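Local coordinates for tartrate dehydrogenase/decarboxylase (Pseudomonas putida, PDB 3FLK), which oxidises tartrate to oxaloglycolate with NAD, converts meso-tartrate to D-glycerate and oxidatively decarboxylates D-malate to pyruvate, using magnesium or manganese, at residues D42-A47 with K68-I73; K173-L178 with F238-A243; A229-Q234 with S252-A257. The protein carries 1 engineered substitution. All blocks are in the same frame, centred on the assembly; numbering follows the deposited sequence.

Interaction 1: D42-A47 with K68-I73; sequences DTFEWA and KQYDAI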
# COMPACT_ATOMS: atom_id res chain seq x y z
N ASP A 42 13.79 -25.79 -21.64
CA ASP A 42 13.35 -27.02 -21.00
C ASP A 42 12.24 -26.69 -20.01
O ASP A 42 12.36 -25.76 -19.21
CB ASP A 42 14.51 -27.71 -20.27
CG ASP A 42 15.46 -28.43 -21.22
OD1 ASP A 42 14.99 -29.03 -22.21
OD2 ASP A 42 16.68 -28.42 -20.96
N THR A 43 11.14 -27.45 -20.09
CA THR A 43 9.97 -27.19 -19.27
C THR A 43 9.91 -28.14 -18.07
O THR A 43 10.11 -29.35 -18.20
CB THR A 43 8.67 -27.29 -20.10
OG1 THR A 43 8.78 -26.46 -21.26
CG2 THR A 43 7.46 -26.84 -19.29
N PHE A 44 9.64 -27.56 -16.90
CA PHE A 44 9.52 -28.32 -15.65
C PHE A 44 8.09 -28.23 -15.12
O PHE A 44 7.49 -27.16 -15.11
CB PHE A 44 10.51 -27.81 -14.61
CG PHE A 44 11.95 -28.00 -15.00
CD1 PHE A 44 12.61 -29.19 -14.72
CD2 PHE A 44 12.65 -26.99 -15.65
CE1 PHE A 44 13.94 -29.37 -15.08
CE2 PHE A 44 13.98 -27.16 -16.02
CZ PHE A 44 14.63 -28.36 -15.73
N GLU A 45 7.57 -29.38 -14.68
CA GLU A 45 6.18 -29.49 -14.23
C GLU A 45 6.03 -29.20 -12.74
O GLU A 45 4.91 -29.02 -12.25
CB GLU A 45 5.62 -30.88 -14.55
CG GLU A 45 5.74 -31.29 -16.02
CD GLU A 45 4.93 -30.41 -16.95
OE1 GLU A 45 3.69 -30.35 -16.81
OE2 GLU A 45 5.54 -29.77 -17.84
N TRP A 46 7.15 -29.16 -12.01
CA TRP A 46 7.10 -28.87 -10.58
C TRP A 46 7.02 -27.37 -10.28
O TRP A 46 6.81 -26.57 -11.19
CB TRP A 46 8.23 -29.58 -9.80
CG TRP A 46 9.55 -29.71 -10.50
CD1 TRP A 46 9.96 -30.74 -11.29
CD2 TRP A 46 10.65 -28.79 -10.43
NE1 TRP A 46 11.25 -30.52 -11.73
CE2 TRP A 46 11.69 -29.33 -11.22
CE3 TRP A 46 10.85 -27.56 -9.79
CZ2 TRP A 46 12.92 -28.69 -11.38
CZ3 TRP A 46 12.08 -26.92 -9.95
CH2 TRP A 46 13.10 -27.49 -10.74
N ALA A 47 7.18 -27.01 -9.00
CA ALA A 47 6.87 -25.66 -8.52
C ALA A 47 5.42 -25.32 -8.88
O ALA A 47 5.12 -24.23 -9.39
CB ALA A 47 7.86 -24.62 -9.06
N LYS A 68 20.61 -24.97 -11.47
CA LYS A 68 21.94 -24.36 -11.61
C LYS A 68 22.61 -24.68 -12.94
O LYS A 68 23.57 -24.02 -13.34
CB LYS A 68 22.84 -24.74 -10.43
CG LYS A 68 22.74 -23.80 -9.24
CD LYS A 68 23.96 -23.88 -8.33
CE LYS A 68 23.81 -24.95 -7.26
NZ LYS A 68 22.87 -24.54 -6.18
N GLN A 69 22.08 -25.69 -13.64
CA GLN A 69 22.57 -26.07 -14.97
C GLN A 69 22.00 -25.16 -16.06
O GLN A 69 22.35 -25.29 -17.24
CB GLN A 69 22.21 -27.53 -15.28
CG GLN A 69 22.47 -28.53 -14.14
CD GLN A 69 23.85 -28.40 -13.52
OE1 GLN A 69 23.97 -28.16 -12.31
NE2 GLN A 69 24.89 -28.55 -14.33
N TYR A 70 21.15 -24.22 -15.66
CA TYR A 70 20.50 -23.30 -16.60
C TYR A 70 20.97 -21.87 -16.44
O TYR A 70 21.39 -21.46 -15.35
CB TYR A 70 18.97 -23.40 -16.47
CG TYR A 70 18.42 -24.73 -16.93
CD1 TYR A 70 17.96 -24.90 -18.23
CD2 TYR A 70 18.38 -25.82 -16.06
CE1 TYR A 70 17.47 -26.13 -18.66
CE2 TYR A 70 17.89 -27.05 -16.47
CZ TYR A 70 17.43 -27.19 -17.77
OH TYR A 70 16.94 -28.41 -18.19
N ASP A 71 20.91 -21.11 -17.52
CA ASP A 71 21.38 -19.72 -17.54
C ASP A 71 20.39 -18.75 -16.91
O ASP A 71 20.79 -17.74 -16.33
CB ASP A 71 21.72 -19.30 -18.98
CG ASP A 71 22.91 -20.07 -19.54
OD1 ASP A 71 24.05 -19.82 -19.09
OD2 ASP A 71 22.71 -20.91 -20.43
N ALA A 72 19.10 -19.07 -17.01
CA ALA A 72 18.05 -18.29 -16.35
C ALA A 72 16.74 -19.06 -16.21
O ALA A 72 16.54 -20.08 -16.87
CB ALA A 72 17.82 -16.95 -17.06
N ILE A 73 15.87 -18.56 -15.33
CA ILE A 73 14.57 -19.19 -15.08
C ILE A 73 13.45 -18.29 -15.60
O ILE A 73 13.37 -17.11 -15.26
CB ILE A 73 14.35 -19.49 -13.57
CG1 ILE A 73 15.52 -20.30 -12.99
CG2 ILE A 73 13.03 -20.22 -13.35
CD1 ILE A 73 15.59 -20.31 -11.47

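Interaction 2: K173-L178 with F238-A243; sequences KYAFDL and FDVVVA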
# COMPACT_ATOMS: atom_id res chain seq x y z
N LYS A 173 22.32 0.55 -3.06
CA LYS A 173 23.39 0.76 -4.03
C LYS A 173 22.89 0.53 -5.46
O LYS A 173 23.13 1.35 -6.34
CB LYS A 173 24.61 -0.12 -3.73
CG LYS A 173 25.79 0.16 -4.65
CD LYS A 173 27.05 -0.54 -4.17
CE LYS A 173 28.25 -0.18 -5.05
NZ LYS A 173 28.13 -0.75 -6.42
N TYR A 174 22.20 -0.59 -5.67
CA TYR A 174 21.65 -0.89 -6.99
C TYR A 174 20.74 0.24 -7.49
O TYR A 174 20.89 0.69 -8.63
CB TYR A 174 20.90 -2.23 -7.00
CG TYR A 174 20.70 -2.78 -8.40
CD1 TYR A 174 21.62 -3.66 -8.96
CD2 TYR A 174 19.61 -2.38 -9.17
CE1 TYR A 174 21.45 -4.16 -10.25
CE2 TYR A 174 19.43 -2.87 -10.47
CZ TYR A 174 20.35 -3.76 -11.00
OH TYR A 174 20.17 -4.24 -12.27
N ALA A 175 19.84 0.70 -6.62
CA ALA A 175 18.88 1.75 -6.97
C ALA A 175 19.54 3.08 -7.31
O ALA A 175 19.14 3.75 -8.26
CB ALA A 175 17.86 1.93 -5.86
N PHE A 176 20.55 3.46 -6.53
CA PHE A 176 21.30 4.69 -6.79
C PHE A 176 22.17 4.59 -8.03
O PHE A 176 22.27 5.55 -8.80
CB PHE A 176 22.12 5.12 -5.56
CG PHE A 176 21.33 5.93 -4.56
CD1 PHE A 176 21.30 7.31 -4.65
CD2 PHE A 176 20.61 5.30 -3.55
CE1 PHE A 176 20.56 8.07 -3.74
CE2 PHE A 176 19.87 6.05 -2.64
CZ PHE A 176 19.84 7.44 -2.73
N ASP A 177 22.80 3.43 -8.24
CA ASP A 177 23.54 3.16 -9.48
C ASP A 177 22.64 3.27 -10.71
O ASP A 177 23.04 3.84 -11.73
CB ASP A 177 24.19 1.77 -9.44
CG ASP A 177 25.46 1.73 -8.59
OD1 ASP A 177 26.02 2.80 -8.27
OD2 ASP A 177 25.92 0.62 -8.26
N LEU A 178 21.42 2.73 -10.60
CA LEU A 178 20.44 2.79 -11.68
C LEU A 178 20.01 4.23 -11.97
O LEU A 178 19.99 4.64 -13.13
CB LEU A 178 19.22 1.92 -11.33
CG LEU A 178 18.15 1.65 -12.40
CD1 LEU A 178 18.70 0.86 -13.58
CD2 LEU A 178 16.96 0.92 -11.79
N PHE A 238 8.02 10.51 -10.12
CA PHE A 238 8.84 9.33 -9.82
C PHE A 238 9.67 8.85 -11.00
O PHE A 238 9.23 8.93 -12.16
CB PHE A 238 7.96 8.21 -9.27
CG PHE A 238 7.14 8.63 -8.08
CD1 PHE A 238 7.73 8.82 -6.84
CD2 PHE A 238 5.77 8.86 -8.22
CE1 PHE A 238 6.98 9.23 -5.75
CE2 PHE A 238 5.01 9.27 -7.13
CZ PHE A 238 5.62 9.46 -5.89
N ASP A 239 10.87 8.38 -10.70
CA ASP A 239 11.74 7.74 -11.69
C ASP A 239 12.26 6.40 -11.19
O ASP A 239 11.99 5.37 -11.79
CB ASP A 239 12.90 8.66 -12.09
CG ASP A 239 13.60 8.18 -13.35
OD1 ASP A 239 12.96 8.14 -14.42
OD2 ASP A 239 14.80 7.83 -13.27
N VAL A 240 13.03 6.43 -10.10
CA VAL A 240 13.47 5.21 -9.43
C VAL A 240 12.87 5.19 -8.03
O VAL A 240 13.07 6.12 -7.25
CB VAL A 240 15.02 5.10 -9.36
CG1 VAL A 240 15.44 3.86 -8.56
CG2 VAL A 240 15.62 5.05 -10.75
N VAL A 241 12.11 4.14 -7.73
CA VAL A 241 11.51 3.96 -6.41
C VAL A 241 12.10 2.72 -5.75
O VAL A 241 11.94 1.60 -6.24
CB VAL A 241 9.96 3.87 -6.48
CG1 VAL A 241 9.35 3.80 -5.07
CG2 VAL A 241 9.37 5.06 -7.24
N VAL A 242 12.81 2.93 -4.64
CA VAL A 242 13.44 1.84 -3.90
C VAL A 242 12.64 1.54 -2.64
O VAL A 242 12.19 2.45 -1.93
CB VAL A 242 14.95 2.12 -3.61
CG1 VAL A 242 15.15 3.33 -2.69
CG2 VAL A 242 15.66 0.88 -3.06
N ALA A 243 12.43 0.25 -2.37
CA ALA A 243 11.53 -0.18 -1.31
C ALA A 243 11.89 -1.55 -0.74
O ALA A 243 12.59 -2.34 -1.39
CB ALA A 243 10.08 -0.19 -1.82

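Interaction 3: A229-Q234 with S252-A257; sequences ARFVLQ and SDLGPA. With NAI (1,4-dihydronicotinamide adenine dinucleotide), chain N; SO4 (sulfate ion), chain K.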
# COMPACT_ATOMS: atom_id res chain seq x y z
N ALA A 229 -0.62 7.37 -2.19
CA ALA A 229 -1.48 8.49 -2.59
C ALA A 229 -0.90 9.27 -3.77
O ALA A 229 -1.63 9.66 -4.68
CB ALA A 229 -1.72 9.41 -1.39
N ARG A 230 0.42 9.48 -3.75
CA ARG A 230 1.11 10.23 -4.80
C ARG A 230 1.24 9.47 -6.12
O ARG A 230 1.33 10.09 -7.18
CB ARG A 230 2.48 10.71 -4.31
CG ARG A 230 2.40 11.87 -3.32
CD ARG A 230 3.76 12.51 -3.06
NE ARG A 230 3.63 13.68 -2.20
CZ ARG A 230 4.13 13.77 -0.96
NH1 ARG A 230 4.80 12.76 -0.43
NH2 ARG A 230 3.95 14.89 -0.27
N PHE A 231 1.25 8.14 -6.05
CA PHE A 231 1.19 7.30 -7.26
C PHE A 231 -0.07 7.62 -8.06
O PHE A 231 -0.06 7.60 -9.30
CB PHE A 231 1.22 5.81 -6.89
CG PHE A 231 2.60 5.20 -6.89
CD1 PHE A 231 3.71 5.92 -6.45
CD2 PHE A 231 2.79 3.88 -7.29
CE1 PHE A 231 4.98 5.35 -6.44
CE2 PHE A 231 4.05 3.30 -7.28
CZ PHE A 231 5.15 4.04 -6.86
N VAL A 232 -1.15 7.90 -7.34
CA VAL A 232 -2.44 8.23 -7.93
C VAL A 232 -2.54 9.70 -8.34
O VAL A 232 -3.06 10.02 -9.41
CB VAL A 232 -3.60 7.85 -6.97
CG1 VAL A 232 -4.94 8.38 -7.47
CG2 VAL A 232 -3.66 6.34 -6.78
N LEU A 233 -2.03 10.59 -7.49
CA LEU A 233 -2.22 12.03 -7.68
C LEU A 233 -1.12 12.73 -8.48
O LEU A 233 -1.40 13.66 -9.23
CB LEU A 233 -2.44 12.74 -6.33
CG LEU A 233 -3.74 12.43 -5.59
CD1 LEU A 233 -3.66 12.88 -4.14
CD2 LEU A 233 -4.94 13.07 -6.28
N GLN A 234 0.12 12.29 -8.31
CA GLN A 234 1.23 12.86 -9.09
C GLN A 234 2.33 11.84 -9.44
O GLN A 234 3.46 11.93 -8.94
CB GLN A 234 1.81 14.12 -8.43
CG GLN A 234 2.09 14.01 -6.93
CD GLN A 234 2.88 15.19 -6.39
OE1 GLN A 234 3.50 15.10 -5.33
NE2 GLN A 234 2.86 16.32 -7.11
N SER A 252 4.29 -2.14 -6.77
CA SER A 252 4.36 -2.76 -8.10
C SER A 252 3.06 -3.41 -8.59
O SER A 252 3.01 -3.92 -9.71
CB SER A 252 5.53 -3.75 -8.18
OG SER A 252 5.35 -4.83 -7.27
N ASP A 253 2.03 -3.42 -7.75
CA ASP A 253 0.66 -3.67 -8.23
C ASP A 253 -0.06 -2.35 -8.45
O ASP A 253 -0.78 -2.18 -9.43
CB ASP A 253 -0.13 -4.56 -7.26
CG ASP A 253 -0.16 -6.03 -7.67
OD1 ASP A 253 0.80 -6.49 -8.33
OD2 ASP A 253 -1.14 -6.73 -7.34
N LEU A 254 0.16 -1.40 -7.53
CA LEU A 254 -0.48 -0.09 -7.59
C LEU A 254 -0.07 0.73 -8.81
O LEU A 254 -0.93 1.29 -9.51
CB LEU A 254 -0.21 0.70 -6.30
CG LEU A 254 -0.81 2.10 -6.19
CD1 LEU A 254 -2.33 2.06 -6.24
CD2 LEU A 254 -0.35 2.77 -4.91
N GLY A 255 1.24 0.81 -9.06
CA GLY A 255 1.79 1.52 -10.21
C GLY A 255 1.17 1.14 -11.55
O GLY A 255 0.61 2.00 -12.23
N PRO A 256 1.29 -0.14 -11.94
CA PRO A 256 0.64 -0.65 -13.15
C PRO A 256 -0.87 -0.42 -13.19
O PRO A 256 -1.41 -0.16 -14.27
CB PRO A 256 0.96 -2.15 -13.11
CG PRO A 256 2.22 -2.22 -12.36
CD PRO A 256 2.11 -1.18 -11.29
N ALA A 257 -1.53 -0.52 -12.04
CA ALA A 257 -2.97 -0.24 -11.96
C ALA A 257 -3.29 1.20 -12.37
O ALA A 257 -4.27 1.44 -13.08
CB ALA A 257 -3.50 -0.52 -10.56
PA NAI N . 1.24 14.49 5.66
O1A NAI N . -0.13 13.94 5.76
O2A NAI N . 1.51 15.45 6.75
O5B NAI N . 1.43 15.23 4.25
C5B NAI N . 1.51 14.53 3.03
C4B NAI N . 1.20 15.45 1.85
O4B NAI N . -0.17 15.80 1.84
C3B NAI N . 1.99 16.75 1.92
O3B NAI N . 2.44 17.07 0.62
C2B NAI N . 0.99 17.77 2.42
O2B NAI N . 1.22 19.07 1.90
C1B NAI N . -0.35 17.20 1.97
N9A NAI N . -1.39 17.49 2.98
C8A NAI N . -1.54 16.88 4.20
N7A NAI N . -2.62 17.42 4.82
C5A NAI N . -3.15 18.35 4.01
C6A NAI N . -4.25 19.19 4.15
N6A NAI N . -5.03 19.12 5.23
N1A NAI N . -4.58 20.06 3.12
C2A NAI N . -3.81 20.10 1.97
N3A NAI N . -2.72 19.27 1.84
C4A NAI N . -2.40 18.40 2.84
O3 NAI N . 2.23 13.22 5.67
PN NAI N . 3.84 13.25 5.62
O1N NAI N . 4.30 14.41 4.84
O2N NAI N . 4.24 11.88 5.22
O5D NAI N . 4.24 13.42 7.17
C5D NAI N . 4.57 14.68 7.73
C4D NAI N . 4.66 14.55 9.25
O4D NAI N . 3.40 14.23 9.80
C3D NAI N . 5.62 13.45 9.68
O3D NAI N . 6.36 13.92 10.78
C2D NAI N . 4.70 12.31 10.11
O2D NAI N . 5.30 11.51 11.10
C1D NAI N . 3.48 13.06 10.61
N1N NAI N . 2.20 12.33 10.53
C2N NAI N . 1.36 12.37 11.62
C3N NAI N . 0.14 11.71 11.60
C7N NAI N . -0.85 11.96 12.70
O7N NAI N . -0.65 13.06 13.56
N7N NAI N . -1.89 11.14 12.86
C4N NAI N . -0.25 11.01 10.45
C5N NAI N . 0.61 10.97 9.35
C6N NAI N . 1.83 11.64 9.39
S SO4 K . 5.36 18.97 -4.92
O1 SO4 K . 4.24 19.64 -5.58
O2 SO4 K . 5.03 18.73 -3.52
O3 SO4 K . 5.64 17.70 -5.58
O4 SO4 K . 6.54 19.83 -5.00

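Interaction 1: D42-A47 with K68-I73
Asp42, Phe44 and Tyr70 each set CG opposite their own carbonyl carbon and beside the backbone N. For Tyr70 chi1 is -67°, and this swings its ring toward the other two. Tyr70 reaches out from the loop ahead of strand 72-77. Tyr70 OH donates a hydrogen bond of 2.8 Å to Asp42 OD2, near the end of strand 39-43. The carboxylate and the ring stand at 89° to each other. OD2 lies at the edge of the phenol ring, near its plane. It receives the bond on its anti side, with the hydroxyl tilted out of the carboxylate plane. Phe44 comes from the opposite direction and points its edge at the face of Tyr70. This is an offset edge-to-face pair with ring centroids 5.5 Å apart and planes at 85°. Phe44 CZ is 3.6 Å from Tyr70 CE2.

Strand 6-13 lies between the two strands in the sheet, so the side chains bridge across it. Its Arg7 makes a cation-pi contact with Tyr70 and a weak, long ion pair with Asp42 OD2. Arg7 probably offsets the charge of Asp42 only in part. The hydrogen bond to OD2 probably limits rotation of the Tyr70 hydroxyl.

Interaction 2: K173-L178 with F238-A243
Val240 and Val242 lie under Ala175 and Leu178 where helix 165-181 covers the large mixed sheet. This is alpha/beta packing in the fold of the isocitrate and isopropylmalate dehydrogenase family. The short axes of helix and strand are antiparallel at 177° and come within 8.8 Å. Just before the strand, Asp239 OD2 forms a salt bridge with Arg182. Val240 is the first to touch the helix. Its CG1 is anti to the backbone N, and Val240 CG1 comes up beside the helix backbone, 3.7 Å from Ala175 O. Val240 CG1 also lies 4.1 Å from Ala175 CB. The other branch turns to Leu178, with Val240 CG2 4.5 Å from Leu178 CD2, a looser approach. Leu178 also rests on Val131 and Val133 of strand 129-135, so it spans two neighbouring strands. Val241 points away from the helix, and its backbone is hydrogen-bonded to Val131 and Val133. Val242 points back toward the helix, and its side chain also touches Val187 of strand 186-191. The small Ala175 lets the backbones close to 6.2 Å between Ala175 CA and Val242 CA. The tightest side-chain meeting is at Val242, whose CB and CG2 both lie 3.7 Å from Ala175 CB.

Interaction 3: A229-Q234 with S252-A257
Phe231 and Leu254 meet in the helical core of the dimer interface, near the metal and dinucleotide sites. Phe231 CB lies 4.0 Å from Leu254 CD2. Leu254 CG is anti to the backbone N (chi1 180°), which carries the branch out toward helix 224-233. Its CD2 approaches the Phe231 ring obliquely. The ring edge then runs on to the backbone of Gly255. Gly255 N sits near the ring plane, 3.9 Å from Phe231 CD2. Gly255 has no side chain, and its bare CA is also 3.9 Å from Phe231 CD2. Helix 245-258 is kinked here, and Pro256 has no N-H to give to the turn before.

Val232 packs on Leu254 of the second subunit, and Leu254 packs on Val232 of the second subunit. Helices 224-233 and 245-258 thus face their copies, consistent with the four-helix bundle of isopropylmalate dehydrogenase dimers. Phe231 also meets the rings of Phe130 and Phe238. With an alanine here, a gap is likely to open beside Gly255, leaving Phe130 and Phe238 without their ring partner and Leu254 CD2 without its approach to the ring.

Asp253, probably a metal ligand as in relatives, packs on Asp225 of the second subunit. The side chain of Leu254 is about 10 Å from a bound magnesium ion. The side chain of Arg230, extended from CG to NE, reaches the dinucleotide. Arg230 NH2 makes a weak hydrogen bond of 2.8 Å to NAI O3B, at the edge of the guanidinium. Residues of the second subunit, among them Glu281 and Asp289, also bind this dinucleotide. Just past the helix, Gln234 NE2 makes a weak, long bond of 3.5 Å to sulfate O3. Arg237 NE is hydrogen-bonded to the same sulfate, probably from the crystallisation liquor.

In the fold
Interaction 1 comes first along the chain and closes before the other two begin. Interactions 2 and 3 alternate their segments: helix 224-233, strand 240-243 and helix 245-258 follow one another. Only these two touch, through Phe238, whose CE2 is 3.7 Å from Phe231 CD1; their centres are about 17 Å apart. Interaction 1 stands apart, on the opposite side of the chain's centre, about 29 Å from interaction 2 and about 33 Å from interaction 3, centre to centre. Interactions 1 and 2 both reach the ten-stranded mixed sheet, the first at its outermost strand 39-43. Interaction 3 leads into the dimer interface; its Arg230 reaches a dinucleotide also held by the second subunit.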